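Local structure of signal recognition particle 19 kDa protein (Pyrococcus furiosus, 3DLU) at residues G80-K83 with S84-I88; R93-R96 with R97-A100. The protein probably binds 7S RNA directly and mediates binding of the 54 kDa subunit, as part of the archaeal signal recognition particle that targets nascent membrane proteins. All blocks are in the same frame, centred on the assembly; numbering follows the deposited sequence.

In the fold
Strand 3-6, helix 34-43 and strands 47-56 and 68-76 come first along the chain, and both contacts lie beyond them, in series on helix 81-100. Each closes a short local turn; they neither nest nor cross. Contact 1 (residues 80-88) forms the first turns of the helix, from its N-cap at Gly80, and lies against strand 3-6 and the loop that holds Ile22 and Val23. Contact 2 (residues 93-100) belongs to the far end, where side chains reach helix 34-43 and the loop residues 27-31. Their centres are about 19 Å apart and their nearest atoms about 5 Å, so the two do not touch.

Contact 1: residues G80-K83 with S84-I88; sequences GKSK and SLKLI
Ser84 grips the carbonyl oxygen of Gly80 twice, through its backbone N and through its side-chain hydroxyl. The amide arrives nearly in line with the C=O bond, whereas OG, donating over 3.0 Å to Gly80 O, stands well above the carbonyl plane. This second bond depends on chi1 of Ser84 (-62°), which puts OG beside its own backbone N and brings it back toward the preceding turn. Gly80 is the N-cap residue, and its carbonyl accepts the first of a run of i to i+4 bonds: Leu85 N to Lys81 O (2.8 Å), Lys86 N to Ser82 O and Leu87 N to Lys83 O.

On the flank of this turn, the extended chain of Lys81 passes obliquely over Leu85, with CE 3.9 Å from Leu85 CD1 and CG at a similar distance. Lys83 is built differently. Its chain bends at chi2 (56°) and carries the distal methylenes across Leu87, so that CE comes 3.7 Å from Leu87 CG and lies about equally near CD2. Leu87 CG also packs 3.3 Å from Lys83 O. Exchanging this leucine for an alanine would probably leave the Lys83 chain without its hydrophobic rest and set its outer methylenes free to swing.

The ammonium of Lys81 forms a salt bridge with Glu10 and a hydrogen bond with the backbone oxygen of Val5, and Ser84 OG is also hydrogen-bonded to Ser77 OG. Leu85 packs on Val6 of strand 3-6 and on Ile22 and Val23 of a loop, while Phe4 of the same strand meets Lys81 and Ser84, fastening the start of helix 81-100 to strand 3-6, outermost in the antiparallel sheet of this chain.

Contact 2: residues R93-R96 with R97-A100; sequences REFR and RRSA
Glu94 OE1 is gripped by both terminal nitrogens of Arg98, in a salt bridge that spans one helical turn. The NH1 bond is short, 2.6 Å to Glu94 OE1, and uses the anti lone pair of that oxygen; the NH2 bond to the same oxygen is weak and strongly bent. OE1 sits at the guanidinium edge, close to its plane, yet the carboxylate itself is turned 82° from that plane, so one oxygen takes both bonds. A bend at chi3 of Arg98 (-84°) swings the guanidinium back toward Glu94, whose CG lies over one of its faces. The other carboxylate oxygen, OE2, forms a salt bridge with Lys91.

Arg98 NH2 also reaches the edge of the Phe95 ring, 3.5 Å from CD1 and near the ring plane. This is an i to i+3 approach, in which the two flat groups are inclined at 63°. Phe95 is buried against Ala40 and Glu43 of helix 34-43 and makes a cation-pi contact with Arg39, so its ring joins the two helices of the chain, 34-43 and 81-100.

Beneath the side chains, i to i+4 bonds run from Arg97 N to Arg93 O, Arg98 N to Glu94 O and Ser99 N to Phe95 O (2.9 Å), and continue to Ala100 N, whose bond to Arg96 O is more bent than the others.

About a quarter turn round the helix, Arg93 and Arg97 lie side by side and point the same way. Arg93 CD lies over one face of the Arg97 guanidinium, toward its rim and 3.8 Å from NH1, so a methylene of one arginine meets the guanidinium of the other, while the like-charged Arg93 NE and Arg97 NH2 stay 4.6 Å apart. Arg93 turns its own guanidinium, bent away at chi3, to the carbonyl oxygens of Ala28 and Ile27, while Arg96 pairs with Glu36 and bonds to Glu30 O.

Contact 1: residues G80-K83 with S84-I88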
ATOM      1  N   GLY A  80      11.963  -1.369  23.769  1.00 22.40           N
ATOM      2  CA  GLY A  80      10.663  -1.968  23.521  1.00 25.19           C
ATOM      3  C   GLY A  80       9.774  -0.983  22.791  1.00 25.38           C
ATOM      4  O   GLY A  80      10.058   0.215  22.762  1.00 20.07           O
ATOM      5  N   LYS A  81       8.692  -1.475  22.201  1.00 20.00           N
ATOM      6  CA  LYS A  81       7.843  -0.622  21.388  1.00 22.88           C
ATOM      7  C   LYS A  81       7.280   0.574  22.172  1.00 21.04           C
ATOM      8  O   LYS A  81       7.278   1.688  21.671  1.00 18.32           O
ATOM      9  CB  LYS A  81       6.704  -1.420  20.752  1.00 20.42           C
ATOM     10  CG  LYS A  81       5.687  -0.553  20.010  1.00 17.79           C
ATOM     11  CD  LYS A  81       4.727  -1.403  19.189  1.00 22.05           C
ATOM     12  CE  LYS A  81       3.617  -0.560  18.578  1.00 13.03           C
ATOM     13  NZ  LYS A  81       2.807  -1.343  17.602  1.00 18.35           N
ATOM     14  N   SER A  82       6.798   0.343  23.389  1.00 15.63           N
ATOM     15  CA  SER A  82       6.159   1.419  24.138  1.00 23.18           C
ATOM     16  C   SER A  82       7.121   2.600  24.340  1.00 19.08           C
ATOM     17  O   SER A  82       6.770   3.755  24.094  1.00 17.02           O
ATOM     18  CB  SER A  82       5.626   0.908  25.477  1.00 26.52           C
ATOM     19  OG  SER A  82       4.995   1.955  26.189  1.00 49.43           O
ATOM     20  N   LYS A  83       8.344   2.311  24.770  1.00 18.20           N
ATOM     21  CA  LYS A  83       9.327   3.371  24.955  1.00 22.32           C
ATOM     22  C   LYS A  83       9.739   4.006  23.626  1.00 21.95           C
ATOM     23  O   LYS A  83       9.958   5.214  23.552  1.00 15.05           O
ATOM     24  CB  LYS A  83      10.559   2.860  25.705  1.00 18.69           C
ATOM     25  CG  LYS A  83      11.675   3.890  25.809  1.00 20.29           C
ATOM     26  CD  LYS A  83      11.187   5.187  26.468  1.00 32.38           C
ATOM     27  CE  LYS A  83      12.347   6.142  26.736  1.00 25.03           C
ATOM     28  NZ  LYS A  83      11.913   7.458  27.313  1.00 25.88           N
ATOM     29  N   SER A  84       9.864   3.193  22.583  1.00 20.81           N
ATOM     30  CA  SER A  84      10.213   3.718  21.264  1.00 18.30           C
ATOM     31  C   SER A  84       9.147   4.690  20.735  1.00 11.12           C
ATOM     32  O   SER A  84       9.479   5.693  20.116  1.00 13.41           O
ATOM     33  CB  SER A  84      10.424   2.563  20.267  1.00 18.06           C
ATOM     34  OG  SER A  84      11.505   1.729  20.669  1.00 18.12           O
ATOM     35  N   LEU A  85       7.870   4.364  20.922  1.00 13.11           N
ATOM     36  CA  LEU A  85       6.786   5.257  20.511  1.00 15.43           C
ATOM     37  C   LEU A  85       6.871   6.603  21.226  1.00 16.12           C
ATOM     38  O   LEU A  85       6.676   7.652  20.614  1.00 14.20           O
ATOM     39  CB  LEU A  85       5.418   4.634  20.766  1.00 12.71           C
ATOM     40  CG  LEU A  85       5.007   3.430  19.907  1.00 11.60           C
ATOM     41  CD1 LEU A  85       3.661   2.885  20.361  1.00 14.96           C
ATOM     42  CD2 LEU A  85       4.986   3.786  18.410  1.00 13.75           C
ATOM     43  N   LYS A  86       7.150   6.570  22.523  1.00 12.33           N
ATOM     44  CA  LYS A  86       7.312   7.823  23.281  1.00 13.40           C
ATOM     45  C   LYS A  86       8.510   8.638  22.766  1.00 15.13           C
ATOM     46  O   LYS A  86       8.415   9.857  22.574  1.00 15.23           O
ATOM     47  CB  LYS A  86       7.459   7.538  24.779  1.00 17.75           C
ATOM     48  CG  LYS A  86       6.177   6.999  25.437  1.00 19.56           C
ATOM     49  CD  LYS A  86       6.475   6.454  26.831  1.00 21.87           C
ATOM     50  CE  LYS A  86       5.246   5.813  27.449  1.00 26.80           C
ATOM     51  NZ  LYS A  86       5.595   5.059  28.679  1.00 55.91           N
ATOM     52  N   LEU A  87       9.637   7.970  22.529  1.00 11.76           N
ATOM     53  CA  LEU A  87      10.822   8.653  22.024  1.00 16.32           C
ATOM     54  C   LEU A  87      10.528   9.288  20.673  1.00 12.67           C
ATOM     55  O   LEU A  87      10.947  10.413  20.397  1.00 14.40           O
ATOM     56  CB  LEU A  87      11.989   7.674  21.879  1.00 14.59           C
ATOM     57  CG  LEU A  87      12.615   7.200  23.190  1.00 17.73           C
ATOM     58  CD1 LEU A  87      13.497   5.987  22.913  1.00 15.59           C
ATOM     59  CD2 LEU A  87      13.425   8.346  23.792  1.00 23.53           C
ATOM     60  N   ILE A  88       9.820   8.547  19.823  1.00 16.00           N
ATOM     61  CA  ILE A  88       9.480   9.032  18.493  1.00  9.95           C
ATOM     62  C   ILE A  88       8.560  10.250  18.571  1.00 17.41           C
ATOM     63  O   ILE A  88       8.801  11.260  17.901  1.00 13.90           O
ATOM     64  CB  ILE A  88       8.823   7.922  17.656  1.00 11.93           C
ATOM     65  CG1 ILE A  88       9.885   6.911  17.239  1.00 11.98           C
ATOM     66  CG2 ILE A  88       8.132   8.500  16.412  1.00 10.40           C
ATOM     67  CD1 ILE A  88       9.304   5.652  16.591  1.00 14.70           C
TER

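Contact 2: residues R93-R96 with R97-A100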
ATOM      1  N   ARG A  93       7.813  16.210  18.176  1.00 12.86           N
ATOM      2  CA  ARG A  93       7.499  17.486  18.818  1.00 14.81           C
ATOM      3  C   ARG A  93       8.681  18.449  18.682  1.00 13.39           C
ATOM      4  O   ARG A  93       8.508  19.634  18.381  1.00 17.27           O
ATOM      5  CB  ARG A  93       7.153  17.278  20.296  1.00 14.97           C
ATOM      6  CG  ARG A  93       7.016  18.572  21.122  1.00 13.95           C
ATOM      7  CD  ARG A  93       6.359  18.292  22.487  1.00 13.37           C
ATOM      8  NE  ARG A  93       4.942  17.985  22.312  1.00 16.05           N
ATOM      9  CZ  ARG A  93       4.428  16.762  22.397  1.00 13.69           C
ATOM     10  NH1 ARG A  93       5.211  15.731  22.714  1.00 17.19           N
ATOM     11  NH2 ARG A  93       3.136  16.574  22.170  1.00 16.04           N
ATOM     12  N   GLU A  94       9.877  17.935  18.914  1.00 13.35           N
ATOM     13  CA  GLU A  94      11.082  18.742  18.801  1.00 16.83           C
ATOM     14  C   GLU A  94      11.310  19.246  17.368  1.00 21.67           C
ATOM     15  O   GLU A  94      11.576  20.440  17.173  1.00 21.15           O
ATOM     16  CB  GLU A  94      12.284  17.968  19.347  1.00 19.78           C
ATOM     17  CG  GLU A  94      13.624  18.623  19.123  1.00 28.76           C
ATOM     18  CD  GLU A  94      14.786  17.677  19.420  1.00 47.88           C
ATOM     19  OE1 GLU A  94      15.933  17.996  19.039  1.00 48.91           O
ATOM     20  OE2 GLU A  94      14.551  16.613  20.030  1.00 37.52           O
ATOM     21  N   PHE A  95      11.199  18.360  16.369  1.00 19.91           N
ATOM     22  CA  PHE A  95      11.300  18.774  14.958  1.00 19.51           C
ATOM     23  C   PHE A  95      10.313  19.890  14.663  1.00 19.74           C
ATOM     24  O   PHE A  95      10.632  20.852  13.976  1.00 19.18           O
ATOM     25  CB  PHE A  95      10.916  17.645  13.985  1.00 26.89           C
ATOM     26  CG  PHE A  95      11.855  16.485  13.964  1.00 22.20           C
ATOM     27  CD1 PHE A  95      13.197  16.646  14.247  1.00 35.34           C
ATOM     28  CD2 PHE A  95      11.386  15.220  13.618  1.00 30.50           C
ATOM     29  CE1 PHE A  95      14.061  15.563  14.205  1.00 36.66           C
ATOM     30  CE2 PHE A  95      12.240  14.133  13.574  1.00 29.17           C
ATOM     31  CZ  PHE A  95      13.582  14.303  13.868  1.00 45.22           C
ATOM     32  N   ARG A  96       9.087  19.723  15.141  1.00 13.77           N
ATOM     33  CA  ARG A  96       8.042  20.694  14.845  1.00 15.85           C
ATOM     34  C   ARG A  96       8.341  22.057  15.477  1.00 18.86           C
ATOM     35  O   ARG A  96       8.083  23.089  14.866  1.00 20.63           O
ATOM     36  CB  ARG A  96       6.673  20.165  15.284  1.00 13.65           C
ATOM     37  CG  ARG A  96       6.201  18.997  14.407  1.00 17.75           C
ATOM     38  CD  ARG A  96       4.861  18.477  14.905  1.00 14.42           C
ATOM     39  NE  ARG A  96       4.301  17.488  13.997  1.00 18.02           N
ATOM     40  CZ  ARG A  96       3.088  16.969  14.139  1.00 20.67           C
ATOM     41  NH1 ARG A  96       2.307  17.355  15.152  1.00 20.73           N
ATOM     42  NH2 ARG A  96       2.654  16.068  13.268  1.00 14.36           N
ATOM     43  N   ARG A  97       8.874  22.059  16.693  1.00 17.74           N
ATOM     44  CA  ARG A  97       9.271  23.315  17.330  1.00 19.79           C
ATOM     45  C   ARG A  97      10.384  23.989  16.527  1.00 20.67           C
ATOM     46  O   ARG A  97      10.395  25.206  16.365  1.00 19.66           O
ATOM     47  CB  ARG A  97       9.707  23.077  18.776  1.00 18.91           C
ATOM     48  CG  ARG A  97       8.534  22.847  19.718  1.00 18.21           C
ATOM     49  CD  ARG A  97       8.982  22.308  21.068  1.00 31.87           C
ATOM     50  NE  ARG A  97       7.897  22.355  22.044  1.00 49.15           N
ATOM     51  CZ  ARG A  97       7.886  21.666  23.181  1.00 51.22           C
ATOM     52  NH1 ARG A  97       8.902  20.862  23.483  1.00 32.90           N
ATOM     53  NH2 ARG A  97       6.853  21.776  24.008  1.00 33.68           N
ATOM     54  N   ARG A  98      11.313  23.195  16.009  1.00 19.17           N
ATOM     55  CA  ARG A  98      12.356  23.747  15.138  1.00 22.92           C
ATOM     56  C   ARG A  98      11.780  24.363  13.861  1.00 24.00           C
ATOM     57  O   ARG A  98      12.156  25.465  13.472  1.00 21.16           O
ATOM     58  CB  ARG A  98      13.418  22.697  14.803  1.00 23.92           C
ATOM     59  CG  ARG A  98      14.400  22.453  15.930  1.00 31.39           C
ATOM     60  CD  ARG A  98      15.690  21.817  15.411  1.00 43.67           C
ATOM     61  NE  ARG A  98      15.578  20.366  15.296  1.00 57.92           N
ATOM     62  CZ  ARG A  98      15.842  19.523  16.290  1.00 62.71           C
ATOM     63  NH1 ARG A  98      16.237  19.995  17.466  1.00 68.57           N
ATOM     64  NH2 ARG A  98      15.715  18.212  16.111  1.00 48.02           N
ATOM     65  N   SER A  99      10.840  23.671  13.227  1.00 20.00           N
ATOM     66  CA  SER A  99      10.224  24.171  11.998  1.00 19.41           C
ATOM     67  C   SER A  99       9.373  25.402  12.239  1.00 16.10           C
ATOM     68  O   SER A  99       9.129  26.184  11.316  1.00 25.28           O
ATOM     69  CB  SER A  99       9.352  23.089  11.359  1.00 30.15           C
ATOM     70  OG  SER A  99      10.087  21.895  11.213  1.00 40.95           O
ATOM     71  N   ALA A 100       8.906  25.555  13.472  1.00 17.79           N
ATOM     72  CA  ALA A 100       8.064  26.685  13.849  1.00 18.04           C
ATOM     73  C   ALA A 100       8.935  27.858  14.292  1.00 26.46           C
ATOM     74  O   ALA A 100       8.454  28.982  14.424  1.00 24.12           O
ATOM     75  CB  ALA A 100       7.121  26.285  14.976  1.00 23.49           C
TER